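Local atomic coordinates of Thiol:disulfide interchange protein DsbA (Neisseria meningitidis serogroup B, PDB entry 2ZNM), a protein that probably acts as a periplasmic thiol:disulfide oxidoreductase of the DsbA type, with a thioredoxin fold that carries a pair of redox-active cysteines. Residues Gly6-Val11 and Ile163-Phe168; Ile24-Phe29 and Pro152-Gly157; Glu60-Gln65 and Lys141-Tyr146. One frame throughout, in Å; residues are numbered along the deposited sequence.

Contact 1 (Gly6-Val11 and Ile163-Phe168); sequences GEDYLV and IFNNGF
Ile163 and Asp8 make the one backbone hydrogen bond between these segments, and the side chain of the same isoleucine does most of the packing. The amide N of Ile163 donates to the carbonyl O of Asp8 over 2.9 Å. The N-H points almost straight at its acceptor, at 163°, yet the donor stands 48° out of the carbonyl plane. The N of Gly6 bonds to the O of Tyr9 at 3.1 Å, tying together the ends of the bend through Glu7 and Asp8, while Phe164 sits at the centre of an inverse gamma turn.

Ile163 packs on the backbone of the bend, at which its CB bond is aimed. Its two branches diverge: with chi1 at -60°, CG2 is anti to the backbone N and comes to 3.4 Å from Glu7 O, whereas CG1 lies beside the backbone N and runs toward Gly6 and Leu10. Extended by chi2, that branch ends with CD1 3.6 Å from Gly6 O. Its one apolar side-chain partner across the contact is Leu10, whose CG lies 3.7 Å from Ile163 CD1, the two side chains crossing at a slant.

Polar groups gather at the solvent side. Asn165 turns its side chain toward the bend and lies against the backbone and CG of Glu7, near the Asp8 carboxylate. The carboxylate of Glu7 stands nearly perpendicular to the Asn165 amide, whereas Asp8 sends OD2 back to the N of Thr4.

This surface contact sits at one margin of the thioredoxin-fold sheet, where strand 9-11 is the outermost strand and Leu10 pairs through its backbone with Arg161 of strand 160-162. Tyr9 heads away from Ile163 to meet Tyr160 and Leu178, the latter on helix 167-185.

Contact 2 (Ile24-Phe29 and Pro152-Gly157); sequences IEVLEF and PTVIVG
Ile24 touches the end of the partner strand with its CG2 methyl, which lies 4.2 Å from Val156 CG1. Its side chain otherwise packs on helix 167-185, against Val179 and Val182. Glu25 anchors the turn at Gly157: its carbonyl O takes the N-H of Gly157 at 2.7 Å, in a bond that is nearly linear. Gly157 has positive phi there, as the chain leaves the strand. The side chain of Glu25 is extended through CD and runs forward, toward the Leu27 end, where a water bridges OE2 and the O of Ile155; Arg58 and the N of Glu19 also hold this buried acid.

Val26 faces Val156 in a non-hydrogen-bonded pair and leans along the strand to Val154, CG1 to CG1 at 3.9 Å. With Glu28, Val154 and Val156 it lines one face of the sheet. These are two central strands of the thioredoxin fold, antiparallel at 163°, and Pro152, preceded by a cis peptide bond, matches the cis-proline that lies beside the CXXC motif in this family.

Leu27 pairs with Ile155 through two bonds, N to O and O to N, each 2.8 Å long. Its CD1 methyl hangs over one face of the Phe29 ring, offset toward the rim. Glu28, an extended chain on the opposite face of the sheet from Leu27, passes Val154 CG2 with its CG, and its OE2 reaches 3.7 Å from Pro152 CB; Leu43 and Leu44 of helix 42-50 also pack on it. Phe29 closes the ladder with Thr153, donating from its N and accepting at its O. Chi1 of -65° swings the ring back along the strand to Ile155, whose CD1 meets CE1 at the ring edge, 3.5 Å away. Thr153 OG1 approaches CB of Phe29 at 3.6 Å.

Contact 3 (Glu60-Gln65 and Lys141-Tyr146); sequences EHVVWQ and KLTEQY
Thr143 carries most of this contact: its OG1 accepts the N-H of Val63 at 3.1 Å, with an angle of 165°. Chi1 of -63° decides which branch does what. It sets OG1 anti to the carbonyl carbon, beside the backbone N, where the oxygen can take the Val63 amide and also bond to the O of Met139 one helical turn earlier. The hydroxyl of this buried threonine is thus held by two hydrogen bonds. The other branch, CG2, is thrown anti to the backbone N and projects toward the loop, 3.5 Å from Val63 O.

The same methyl approaches Trp64 obliquely, touching CD1 at 3.7 Å. The indole has folded back over its own segment, so that the CG1 methyl of Val62 lies above the centre of one ring face, 3.6 Å from the plane. NE1 bonds to the O of Ile148, which fixes how the ring is turned. Val62 CG2, meanwhile, comes to 3.7 Å from Thr143 OG1, the two side chains crossing at nearly a right angle.

Further back, Glu60 bends sharply at chi2 (-75°) and lays its CG on Leu142 CD1, 3.9 Å away. Its carboxylate continues past the leucine to a salt bridge with Arg58, while Leu142 also packs on Phe29.

Here strand 55-61 hands over to a loop, then to helix 69-81. The loop is pinned to the C-terminal end of helix 130-145, consistent with the DsbA architecture, in which a helical insertion leaves the thioredoxin fold after this strand and the chain returns to the sheet by a helix.

In the fold
All three contacts reach one mixed sheet of order 9-11, 160-162, 153-156, 24-30, 55-61. Contact 2 joins two inner strands, with contact 1 at one margin of the sheet and contact 3 at the other. The centres of contacts 1 and 2 lie about 13 Å apart, as do those of contacts 2 and 3, whereas those of contacts 1 and 3 are about 20 Å apart, without touching. Phe164 meets Pro152 and Val154; on the other side Glu28 O probably bonds to Glu60 N. Along the chain they nest, contact 3 inside contact 2 inside contact 1, so the largely helical stretch after strand 55-61 is an excursion from the thioredoxin core, to which the chain returns at 153-156.

Contact 1 (Gly6-Val11 and Ile163-Phe168)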
loop_
_atom_site.group_PDB
_atom_site.type_symbol
_atom_site.label_atom_id
_atom_site.label_comp_id
_atom_site.label_asym_id
_atom_site.label_seq_id
_atom_site.Cartn_x
_atom_site.Cartn_y
_atom_site.Cartn_z
ATOM N N GLY A 6 14.887 -8.160 -16.094
ATOM C CA GLY A 6 16.133 -7.962 -15.359
ATOM C C GLY A 6 16.585 -6.515 -15.302
ATOM O O GLY A 6 17.428 -6.161 -14.475
ATOM N N GLU A 7 16.028 -5.679 -16.180
ATOM C CA GLU A 7 16.354 -4.252 -16.216
ATOM C C GLU A 7 15.203 -3.381 -15.693
ATOM O O GLU A 7 15.401 -2.575 -14.787
ATOM C CB GLU A 7 16.769 -3.831 -17.634
ATOM C CG GLU A 7 17.386 -2.428 -17.737
ATOM C CD GLU A 7 17.719 -2.011 -19.174
ATOM O OE1 GLU A 7 18.065 -2.884 -20.004
ATOM O OE2 GLU A 7 17.642 -0.798 -19.470
ATOM N N ASP A 8 14.010 -3.568 -16.262
ATOM C CA ASP A 8 12.832 -2.741 -15.967
ATOM C C ASP A 8 11.844 -3.431 -15.045
ATOM O O ASP A 8 11.109 -2.768 -14.316
ATOM C CB ASP A 8 12.091 -2.388 -17.264
ATOM C CG ASP A 8 12.882 -1.463 -18.157
ATOM O OD1 ASP A 8 13.147 -0.316 -17.738
ATOM O OD2 ASP A 8 13.230 -1.885 -19.280
ATOM N N TYR A 9 11.813 -4.762 -15.107
ATOM C CA TYR A 9 10.826 -5.558 -14.381
ATOM C C TYR A 9 11.302 -6.985 -14.095
ATOM O O TYR A 9 12.227 -7.494 -14.739
ATOM C CB TYR A 9 9.492 -5.588 -15.145
ATOM C CG TYR A 9 9.478 -6.452 -16.401
ATOM C CD1 TYR A 9 8.917 -7.729 -16.382
ATOM C CD2 TYR A 9 10.003 -5.985 -17.608
ATOM C CE1 TYR A 9 8.893 -8.529 -17.528
ATOM C CE2 TYR A 9 9.986 -6.778 -18.762
ATOM C CZ TYR A 9 9.426 -8.047 -18.712
ATOM O OH TYR A 9 9.395 -8.838 -19.842
ATOM N N LEU A 10 10.648 -7.620 -13.126
ATOM C CA LEU A 10 10.933 -9.002 -12.749
ATOM C C LEU A 10 9.649 -9.826 -12.727
ATOM O O LEU A 10 8.571 -9.312 -12.421
ATOM C CB LEU A 10 11.624 -9.063 -11.379
ATOM C CG LEU A 10 13.064 -8.553 -11.257
ATOM C CD1 LEU A 10 13.491 -8.508 -9.803
ATOM C CD2 LEU A 10 14.033 -9.405 -12.074
ATOM N N VAL A 11 9.780 -11.106 -13.055
ATOM C CA VAL A 11 8.652 -12.027 -13.057
ATOM C C VAL A 11 8.543 -12.681 -11.684
ATOM O O VAL A 11 9.475 -13.349 -11.236
ATOM C CB VAL A 11 8.814 -13.131 -14.141
ATOM C CG1 VAL A 11 7.510 -13.897 -14.325
ATOM C CG2 VAL A 11 9.270 -12.537 -15.471
ATOM N N ILE A 163 11.186 -2.727 -11.447
ATOM C CA ILE A 163 12.526 -2.320 -11.043
ATOM C C ILE A 163 12.640 -0.814 -11.259
ATOM O O ILE A 163 12.499 -0.337 -12.381
ATOM C CB ILE A 163 13.638 -3.045 -11.852
ATOM C CG1 ILE A 163 13.538 -4.563 -11.666
ATOM C CG2 ILE A 163 15.027 -2.515 -11.449
ATOM C CD1 ILE A 163 14.550 -5.362 -12.475
ATOM N N PHE A 164 12.883 -0.069 -10.188
ATOM C CA PHE A 164 12.995 1.388 -10.286
ATOM C C PHE A 164 14.421 1.795 -10.669
ATOM O O PHE A 164 15.177 2.335 -9.855
ATOM C CB PHE A 164 12.544 2.064 -8.987
ATOM C CG PHE A 164 11.074 1.911 -8.693
ATOM C CD1 PHE A 164 10.135 2.761 -9.276
ATOM C CD2 PHE A 164 10.625 0.928 -7.815
ATOM C CE1 PHE A 164 8.771 2.623 -8.999
ATOM C CE2 PHE A 164 9.261 0.787 -7.527
ATOM C CZ PHE A 164 8.338 1.633 -8.122
ATOM N N ASN A 165 14.776 1.520 -11.921
ATOM C CA ASN A 165 16.124 1.772 -12.428
ATOM C C ASN A 165 16.328 3.180 -12.996
ATOM O O ASN A 165 17.466 3.622 -13.184
ATOM C CB ASN A 165 16.543 0.693 -13.450
ATOM C CG ASN A 165 15.592 0.589 -14.647
ATOM O OD1 ASN A 165 14.370 0.673 -14.508
ATOM N ND2 ASN A 165 16.159 0.377 -15.826
ATOM N N ASN A 166 15.233 3.888 -13.251
ATOM C CA ASN A 166 15.322 5.188 -13.908
ATOM C C ASN A 166 14.610 6.328 -13.167
ATOM O O ASN A 166 14.239 7.337 -13.776
ATOM C CB ASN A 166 14.832 5.078 -15.358
ATOM C CG ASN A 166 15.590 5.994 -16.297
ATOM O OD1 ASN A 166 16.308 5.530 -17.186
ATOM N ND2 ASN A 166 15.443 7.302 -16.100
ATOM N N GLY A 167 14.436 6.163 -11.853
ATOM C CA GLY A 167 13.821 7.190 -11.018
ATOM C C GLY A 167 12.302 7.143 -10.984
ATOM O O GLY A 167 11.688 6.120 -11.319
ATOM N N PHE A 168 11.704 8.260 -10.569
ATOM C CA PHE A 168 10.252 8.391 -10.395
ATOM C C PHE A 168 9.505 8.185 -11.711
ATOM O O PHE A 168 8.781 7.209 -11.867
ATOM C CB PHE A 168 9.918 9.767 -9.780
ATOM C CG PHE A 168 8.456 9.963 -9.447
ATOM C CD1 PHE A 168 7.958 9.586 -8.204
ATOM C CD2 PHE A 168 7.585 10.541 -10.373
ATOM C CE1 PHE A 168 6.613 9.766 -7.889
ATOM C CE2 PHE A 168 6.237 10.725 -10.074
ATOM C CZ PHE A 168 5.751 10.341 -8.825
#

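Contact 2 (Ile24-Phe29 and Pro152-Gly157)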
loop_
_atom_site.group_PDB
_atom_site.type_symbol
_atom_site.label_atom_id
_atom_site.label_comp_id
_atom_site.label_asym_id
_atom_site.label_seq_id
_atom_site.Cartn_x
_atom_site.Cartn_y
_atom_site.Cartn_z
ATOM N N ILE A 24 -6.945 -4.850 -14.229
ATOM C CA ILE A 24 -5.509 -5.020 -14.055
ATOM C C ILE A 24 -5.092 -4.308 -12.779
ATOM O O ILE A 24 -5.192 -3.078 -12.666
ATOM C CB ILE A 24 -4.711 -4.493 -15.286
ATOM C CG1 ILE A 24 -5.221 -5.147 -16.576
ATOM C CG2 ILE A 24 -3.222 -4.757 -15.133
ATOM C CD1 ILE A 24 -4.875 -4.389 -17.838
ATOM N N GLU A 25 -4.635 -5.095 -11.809
ATOM C CA GLU A 25 -4.192 -4.553 -10.533
ATOM C C GLU A 25 -2.833 -3.893 -10.641
ATOM O O GLU A 25 -1.934 -4.377 -11.328
ATOM C CB GLU A 25 -4.141 -5.655 -9.483
ATOM C CG GLU A 25 -3.764 -5.209 -8.066
ATOM C CD GLU A 25 -4.001 -6.333 -7.061
ATOM O OE1 GLU A 25 -5.167 -6.508 -6.631
ATOM O OE2 GLU A 25 -3.030 -7.054 -6.726
ATOM N N VAL A 26 -2.711 -2.758 -9.967
ATOM C CA VAL A 26 -1.415 -2.158 -9.687
ATOM C C VAL A 26 -1.307 -2.105 -8.164
ATOM O O VAL A 26 -1.977 -1.317 -7.496
ATOM C CB VAL A 26 -1.264 -0.776 -10.346
ATOM C CG1 VAL A 26 0.104 -0.171 -10.025
ATOM C CG2 VAL A 26 -1.443 -0.896 -11.837
ATOM N N LEU A 27 -0.507 -3.010 -7.624
ATOM C CA LEU A 27 -0.392 -3.159 -6.191
ATOM C C LEU A 27 0.890 -2.509 -5.700
ATOM O O LEU A 27 1.988 -2.785 -6.222
ATOM C CB LEU A 27 -0.455 -4.642 -5.812
ATOM C CG LEU A 27 0.099 -5.204 -4.499
ATOM C CD1 LEU A 27 -0.684 -4.721 -3.300
ATOM C CD2 LEU A 27 0.081 -6.737 -4.587
ATOM N N GLU A 28 0.736 -1.629 -4.713
ATOM C CA GLU A 28 1.878 -1.011 -4.022
ATOM C C GLU A 28 2.023 -1.502 -2.580
ATOM O O GLU A 28 1.108 -1.338 -1.779
ATOM C CB GLU A 28 1.755 0.517 -4.032
ATOM C CG GLU A 28 3.064 1.229 -3.749
ATOM C CD GLU A 28 2.879 2.615 -3.127
ATOM O OE1 GLU A 28 2.032 2.772 -2.217
ATOM O OE2 GLU A 28 3.599 3.547 -3.539
ATOM N N PHE A 29 3.163 -2.106 -2.258
ATOM C CA PHE A 29 3.555 -2.307 -0.842
ATOM C C PHE A 29 4.275 -1.072 -0.319
ATOM O O PHE A 29 5.206 -0.576 -0.957
ATOM C CB PHE A 29 4.442 -3.543 -0.655
ATOM C CG PHE A 29 3.747 -4.841 -0.963
ATOM C CD1 PHE A 29 3.773 -5.366 -2.245
ATOM C CD2 PHE A 29 3.058 -5.531 0.033
ATOM C CE1 PHE A 29 3.124 -6.561 -2.525
ATOM C CE2 PHE A 29 2.410 -6.713 -0.243
ATOM C CZ PHE A 29 2.444 -7.237 -1.513
ATOM N N PRO A 152 8.965 1.760 -1.775
ATOM C CA PRO A 152 7.781 1.041 -2.281
ATOM C C PRO A 152 8.164 -0.122 -3.211
ATOM O O PRO A 152 9.211 -0.082 -3.864
ATOM C CB PRO A 152 7.032 2.122 -3.065
ATOM C CG PRO A 152 8.128 2.995 -3.606
ATOM C CD PRO A 152 9.220 2.999 -2.534
ATOM N N THR A 153 7.356 -1.174 -3.238
ATOM C CA THR A 153 7.475 -2.137 -4.324
ATOM C C THR A 153 6.140 -2.242 -5.042
ATOM O O THR A 153 5.089 -2.349 -4.403
ATOM C CB THR A 153 8.056 -3.524 -3.906
ATOM O OG1 THR A 153 7.242 -4.122 -2.895
ATOM C CG2 THR A 153 9.474 -3.376 -3.372
ATOM N N VAL A 154 6.202 -2.167 -6.371
ATOM C CA VAL A 154 5.012 -2.196 -7.212
ATOM C C VAL A 154 4.924 -3.507 -7.999
ATOM O O VAL A 154 5.859 -3.894 -8.697
ATOM C CB VAL A 154 4.939 -0.963 -8.170
ATOM C CG1 VAL A 154 3.742 -1.066 -9.109
ATOM C CG2 VAL A 154 4.873 0.342 -7.372
ATOM N N ILE A 155 3.783 -4.176 -7.861
ATOM C CA ILE A 155 3.465 -5.368 -8.634
ATOM C C ILE A 155 2.228 -5.145 -9.529
ATOM O O ILE A 155 1.188 -4.654 -9.064
ATOM C CB ILE A 155 3.313 -6.584 -7.708
ATOM C CG1 ILE A 155 4.586 -6.703 -6.855
ATOM C CG2 ILE A 155 3.080 -7.849 -8.531
ATOM C CD1 ILE A 155 4.473 -7.532 -5.611
ATOM N N VAL A 156 2.364 -5.499 -10.806
ATOM C CA VAL A 156 1.336 -5.251 -11.817
ATOM C C VAL A 156 0.684 -6.557 -12.298
ATOM O O VAL A 156 1.375 -7.517 -12.669
ATOM C CB VAL A 156 1.911 -4.502 -13.046
ATOM C CG1 VAL A 156 0.794 -4.163 -14.059
ATOM C CG2 VAL A 156 2.674 -3.244 -12.626
ATOM N N GLY A 157 -0.647 -6.580 -12.287
ATOM C CA GLY A 157 -1.410 -7.756 -12.690
ATOM C C GLY A 157 -1.043 -9.007 -11.917
ATOM O O GLY A 157 -1.238 -10.117 -12.411
HETATM O O HOH W 1 -0.673 -6.845 -8.746
#

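Contact 3 (Glu60-Gln65 and Lys141-Tyr146)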
loop_
_atom_site.group_PDB
_atom_site.type_symbol
_atom_site.label_atom_id
_atom_site.label_comp_id
_atom_site.label_asym_id
_atom_site.label_seq_id
_atom_site.Cartn_x
_atom_site.Cartn_y
_atom_site.Cartn_z
ATOM N N GLU A 60 -0.820 -2.263 0.245
ATOM C CA GLU A 60 -0.655 -3.106 1.432
ATOM C C GLU A 60 0.499 -2.581 2.283
ATOM O O GLU A 60 1.581 -2.263 1.761
ATOM C CB GLU A 60 -0.393 -4.554 1.041
ATOM C CG GLU A 60 -1.428 -5.165 0.082
ATOM C CD GLU A 60 -2.761 -5.518 0.737
ATOM O OE1 GLU A 60 -3.749 -5.714 0.010
ATOM O OE2 GLU A 60 -2.834 -5.622 1.970
ATOM N N HIS A 61 0.271 -2.452 3.584
ATOM C CA HIS A 61 1.378 -2.141 4.489
ATOM C C HIS A 61 2.272 -3.369 4.708
ATOM O O HIS A 61 1.821 -4.454 5.059
ATOM C CB HIS A 61 0.905 -1.561 5.819
ATOM C CG HIS A 61 1.971 -0.814 6.554
ATOM N ND1 HIS A 61 1.901 0.544 6.794
ATOM C CD2 HIS A 61 3.152 -1.228 7.071
ATOM C CE1 HIS A 61 2.985 0.928 7.444
ATOM N NE2 HIS A 61 3.764 -0.124 7.611
ATOM N N VAL A 62 3.552 -3.152 4.484
ATOM C CA VAL A 62 4.608 -4.140 4.604
ATOM C C VAL A 62 4.783 -4.497 6.098
ATOM O O VAL A 62 4.643 -3.641 6.947
ATOM C CB VAL A 62 5.866 -3.483 3.952
ATOM C CG1 VAL A 62 6.802 -2.855 4.969
ATOM C CG2 VAL A 62 6.540 -4.382 2.993
ATOM N N VAL A 63 5.003 -5.765 6.427
ATOM C CA VAL A 63 5.254 -6.163 7.828
ATOM C C VAL A 63 6.609 -6.866 7.925
ATOM O O VAL A 63 6.710 -8.051 7.605
ATOM C CB VAL A 63 4.156 -7.108 8.397
ATOM C CG1 VAL A 63 4.444 -7.447 9.870
ATOM C CG2 VAL A 63 2.767 -6.508 8.235
ATOM N N TRP A 64 7.636 -6.127 8.355
ATOM C CA TRP A 64 9.013 -6.634 8.366
ATOM C C TRP A 64 9.427 -7.207 9.714
ATOM O O TRP A 64 10.291 -8.080 9.780
ATOM C CB TRP A 64 10.010 -5.553 7.945
ATOM C CG TRP A 64 9.988 -5.219 6.485
ATOM C CD1 TRP A 64 9.706 -6.067 5.447
ATOM C CD2 TRP A 64 10.282 -3.945 5.895
ATOM N NE1 TRP A 64 9.786 -5.391 4.248
ATOM C CE2 TRP A 64 10.145 -4.092 4.493
ATOM C CE3 TRP A 64 10.652 -2.697 6.412
ATOM C CZ2 TRP A 64 10.367 -3.042 3.606
ATOM C CZ3 TRP A 64 10.875 -1.647 5.530
ATOM C CH2 TRP A 64 10.731 -1.828 4.138
ATOM N N GLN A 65 8.820 -6.694 10.780
ATOM C CA GLN A 65 9.071 -7.172 12.138
ATOM C C GLN A 65 7.716 -7.393 12.801
ATOM O O GLN A 65 6.757 -6.688 12.472
ATOM C CB GLN A 65 9.912 -6.160 12.942
ATOM C CG GLN A 65 11.307 -5.867 12.369
ATOM C CD GLN A 65 12.167 -7.120 12.173
ATOM O OE1 GLN A 65 12.136 -8.048 12.982
ATOM N NE2 GLN A 65 12.942 -7.139 11.095
ATOM N N LYS A 141 1.621 -12.096 5.727
ATOM C CA LYS A 141 1.730 -13.249 4.832
ATOM C C LYS A 141 2.243 -12.824 3.455
ATOM O O LYS A 141 3.107 -13.481 2.884
ATOM C CB LYS A 141 0.373 -13.961 4.711
ATOM C CG LYS A 141 0.373 -15.224 3.861
ATOM C CD LYS A 141 -0.994 -15.917 3.889
ATOM C CE LYS A 141 -0.958 -17.267 3.174
ATOM N NZ LYS A 141 -1.985 -18.228 3.703
ATOM N N LEU A 142 1.710 -11.721 2.937
ATOM C CA LEU A 142 2.087 -11.216 1.613
ATOM C C LEU A 142 3.561 -10.811 1.565
ATOM O O LEU A 142 4.277 -11.172 0.632
ATOM C CB LEU A 142 1.186 -10.030 1.192
ATOM C CG LEU A 142 -0.282 -10.274 0.791
ATOM C CD1 LEU A 142 -0.966 -8.983 0.359
ATOM C CD2 LEU A 142 -0.422 -11.297 -0.323
ATOM N N THR A 143 3.994 -10.061 2.578
ATOM C CA THR A 143 5.388 -9.607 2.714
ATOM C C THR A 143 6.364 -10.790 2.745
ATOM O O THR A 143 7.391 -10.779 2.053
ATOM C CB THR A 143 5.579 -8.725 3.984
ATOM O OG1 THR A 143 4.782 -7.542 3.876
ATOM C CG2 THR A 143 7.027 -8.304 4.147
ATOM N N GLU A 144 6.022 -11.809 3.531
ATOM C CA GLU A 144 6.850 -13.006 3.689
ATOM C C GLU A 144 6.791 -13.915 2.464
ATOM O O GLU A 144 7.831 -14.318 1.930
ATOM C CB GLU A 144 6.441 -13.774 4.953
ATOM C CG GLU A 144 6.595 -12.943 6.253
ATOM C CD GLU A 144 6.309 -13.734 7.537
ATOM O OE1 GLU A 144 5.622 -14.784 7.476
ATOM O OE2 GLU A 144 6.772 -13.290 8.615
ATOM N N GLN A 145 5.576 -14.214 2.007
ATOM C CA GLN A 145 5.371 -15.184 0.937
ATOM C C GLN A 145 5.988 -14.708 -0.367
ATOM O O GLN A 145 6.475 -15.516 -1.159
ATOM C CB GLN A 145 3.884 -15.481 0.753
ATOM C CG GLN A 145 3.578 -16.596 -0.226
ATOM C CD GLN A 145 2.225 -17.243 0.026
ATOM O OE1 GLN A 145 1.643 -17.096 1.107
ATOM N NE2 GLN A 145 1.722 -17.978 -0.970
ATOM N N TYR A 146 5.986 -13.395 -0.569
ATOM C CA TYR A 146 6.427 -12.819 -1.831
ATOM C C TYR A 146 7.705 -11.990 -1.707
ATOM O O TYR A 146 8.068 -11.261 -2.631
ATOM C CB TYR A 146 5.275 -12.044 -2.494
ATOM C CG TYR A 146 4.049 -12.910 -2.745
ATOM C CD1 TYR A 146 4.012 -13.807 -3.814
ATOM C CD2 TYR A 146 2.938 -12.845 -1.902
ATOM C CE1 TYR A 146 2.897 -14.610 -4.042
ATOM C CE2 TYR A 146 1.813 -13.641 -2.124
ATOM C CZ TYR A 146 1.801 -14.519 -3.199
ATOM O OH TYR A 146 0.695 -15.316 -3.424
#